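Local coordinates for uncharacterized esterase YxiM (Bacillus subtilis, PDB 2O14), which is an uncharacterised member of the GDSL lipolytic family and probably acts as an ester hydrolase, at residues A[225-231]-A[264-270]. Sequence-based numbering, arbitrary orientation.
Sequences LKYIKPG and QVKAKGA
Ile228 meets Val265 and Ala270 with one arm of its side chain and Lys268 with the other. With CG1 anti to the backbone N (chi1 -157°) and the chain extended beyond it, CD1 reaches Val265 CG1 at 3.6 Å, the two side chains crossing at about a right angle. Ala270 CB presses against Ile228 CG1 at 3.4 Å, tight for two carbons, while the CG2 branch lies against CB and CG of Lys268. Leu225 continues the apolar surface: its CD2 packs 4.0 Å from Val265 CG2 and also touches Lys268 CG, whereas CD1 sits beside Gln264 OE1, the oxygen of an amide whose NE2 is hydrogen-bonded to Asp260 OD2. Bent at chi2 (-70°), Lys268 carries its aliphatic chain obliquely past Ile228 toward Leu225, bringing its CE within 3.4 Å of Leu225 O. Farther along, the Pro230 ring lies against Gly269, its CG near Gly269 CA and its CD 3.1 Å from Lys268 O, and Pro230 CA makes a CA-H...O contact to Gly269 O. A water bridges the same carbonyl to Gly231 N. Gly269, with positive phi and two bonds back into the last turn, forms a Schellman motif after the helix; a CB there would run into Pro230 CG. Behind this layer, Ile228 and Val265 both touch Phe234 of strand 233-237, beside neighbouring strand 271-275 in the parallel sheet of the SGNH-hydrolase fold. An alanine at Ile228 would remove CG1, CG2 and CD1, and would probably open a gap facing Val265, Ala270 and Phe234 and leave the Lys268 chain without its apolar neighbour. Carbon-on-carbon packing, carbon-to-carbonyl approaches and one water bridge make up the contact, which probably depends on shape fit more than on direct polar bonds.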
loop_
_atom_site.group_PDB
_atom_site.type_symbol
_atom_site.label_atom_id
_atom_site.label_comp_id
_atom_site.label_asym_id
_atom_site.label_seq_id
_atom_site.Cartn_x
_atom_site.Cartn_y
_atom_site.Cartn_z
ATOM N N LEU A 225 6.909 8.825 5.244
ATOM C CA LEU A 225 7.721 9.698 6.090
ATOM C C LEU A 225 6.868 10.385 7.147
ATOM O O LEU A 225 7.372 10.834 8.180
ATOM C CB LEU A 225 8.433 10.751 5.236
ATOM C CG LEU A 225 9.554 10.197 4.350
ATOM C CD1 LEU A 225 10.026 11.256 3.366
ATOM C CD2 LEU A 225 10.702 9.721 5.236
ATOM N N LYS A 226 5.570 10.464 6.876
ATOM C CA LYS A 226 4.623 11.082 7.790
ATOM C C LYS A 226 4.537 10.322 9.114
ATOM O O LYS A 226 4.341 10.926 10.169
ATOM C CB LYS A 226 3.235 11.111 7.143
ATOM C CG LYS A 226 2.128 11.705 8.009
ATOM C CD LYS A 226 2.091 13.220 7.924
ATOM C CE LYS A 226 0.915 13.781 8.709
ATOM N NZ LYS A 226 0.840 15.259 8.596
ATOM N N TYR A 227 4.696 9.002 9.064
ATOM C CA TYR A 227 4.563 8.193 10.272
ATOM C C TYR A 227 5.735 7.302 10.668
ATOM O O TYR A 227 5.874 6.962 11.842
ATOM C CB TYR A 227 3.316 7.311 10.160
ATOM C CG TYR A 227 2.052 8.068 9.839
ATOM C CD1 TYR A 227 1.462 8.912 10.779
ATOM C CD2 TYR A 227 1.433 7.932 8.595
ATOM C CE1 TYR A 227 0.281 9.601 10.491
ATOM C CE2 TYR A 227 0.249 8.623 8.296
ATOM C CZ TYR A 227 -0.321 9.452 9.248
ATOM O OH TYR A 227 -1.490 10.126 8.968
ATOM N N ILE A 228 6.573 6.913 9.714
ATOM C CA ILE A 228 7.692 6.030 10.037
ATOM C C ILE A 228 8.590 6.615 11.130
ATOM O O ILE A 228 8.905 7.803 11.126
ATOM C CB ILE A 228 8.517 5.697 8.768
ATOM C CG1 ILE A 228 9.287 4.392 8.982
ATOM C CG2 ILE A 228 9.455 6.840 8.440
ATOM C CD1 ILE A 228 9.879 3.807 7.704
ATOM N N LYS A 229 8.988 5.770 12.074
ATOM C CA LYS A 229 9.825 6.197 13.191
ATOM C C LYS A 229 10.736 5.069 13.673
ATOM O O LYS A 229 10.703 3.960 13.137
ATOM C CB LYS A 229 8.938 6.659 14.351
ATOM C CG LYS A 229 7.918 5.623 14.805
ATOM C CD LYS A 229 7.075 6.141 15.970
ATOM C CE LYS A 229 5.930 5.193 16.297
ATOM N NZ LYS A 229 6.404 3.831 16.642
ATOM N N PRO A 230 11.568 5.339 14.693
ATOM C CA PRO A 230 12.458 4.288 15.192
ATOM C C PRO A 230 11.665 3.036 15.552
ATOM O O PRO A 230 10.605 3.114 16.183
ATOM C CB PRO A 230 13.104 4.938 16.412
ATOM C CG PRO A 230 13.199 6.371 16.004
ATOM C CD PRO A 230 11.842 6.621 15.371
ATOM N N GLY A 231 12.180 1.885 15.137
ATOM C CA GLY A 231 11.513 0.632 15.420
ATOM C C GLY A 231 10.861 0.056 14.181
ATOM O O GLY A 231 10.741 -1.165 14.047
ATOM N N GLN A 264 16.383 9.841 3.837
ATOM C CA GLN A 264 15.240 10.510 4.435
ATOM C C GLN A 264 14.577 9.606 5.460
ATOM O O GLN A 264 14.186 10.061 6.532
ATOM C CB GLN A 264 14.229 10.912 3.365
ATOM C CG GLN A 264 14.683 12.061 2.494
ATOM C CD GLN A 264 13.535 12.679 1.735
ATOM O OE1 GLN A 264 12.552 13.110 2.334
ATOM N NE2 GLN A 264 13.648 12.725 0.413
ATOM N N VAL A 265 14.449 8.323 5.138
ATOM C CA VAL A 265 13.831 7.397 6.072
ATOM C C VAL A 265 14.740 7.187 7.280
ATOM O O VAL A 265 14.269 7.165 8.415
ATOM C CB VAL A 265 13.520 6.036 5.411
ATOM C CG1 VAL A 265 13.078 5.025 6.471
ATOM C CG2 VAL A 265 12.417 6.210 4.370
ATOM N N LYS A 266 16.039 7.042 7.043
ATOM C CA LYS A 266 16.973 6.852 8.146
ATOM C C LYS A 266 16.993 8.089 9.032
ATOM O O LYS A 266 17.257 8.001 10.229
ATOM C CB LYS A 266 18.381 6.558 7.624
ATOM C CG LYS A 266 18.621 5.097 7.279
ATOM C CD LYS A 266 20.004 4.902 6.667
ATOM C CE LYS A 266 20.388 3.432 6.588
ATOM N NZ LYS A 266 20.567 2.839 7.945
ATOM N N ALA A 267 16.703 9.244 8.444
ATOM C CA ALA A 267 16.676 10.491 9.203
ATOM C C ALA A 267 15.539 10.469 10.228
ATOM O O ALA A 267 15.539 11.249 11.178
ATOM C CB ALA A 267 16.506 11.677 8.259
ATOM N N LYS A 268 14.574 9.573 10.028
ATOM C CA LYS A 268 13.438 9.449 10.938
ATOM C C LYS A 268 13.748 8.452 12.047
ATOM O O LYS A 268 12.949 8.266 12.964
ATOM C CB LYS A 268 12.192 8.981 10.182
ATOM C CG LYS A 268 11.691 9.935 9.114
ATOM C CD LYS A 268 11.095 11.199 9.714
ATOM C CE LYS A 268 10.464 12.061 8.629
ATOM N NZ LYS A 268 9.792 13.265 9.193
ATOM N N GLY A 269 14.907 7.805 11.955
ATOM C CA GLY A 269 15.296 6.837 12.966
ATOM C C GLY A 269 14.851 5.418 12.660
ATOM O O GLY A 269 15.145 4.495 13.418
ATOM N N ALA A 270 14.140 5.240 11.553
ATOM C CA ALA A 270 13.666 3.918 11.152
ATOM C C ALA A 270 14.746 3.194 10.349
ATOM O O ALA A 270 15.741 3.804 9.946
ATOM C CB ALA A 270 12.398 4.051 10.318
HETATM O O HOH W 1 15.128 2.035 14.699
#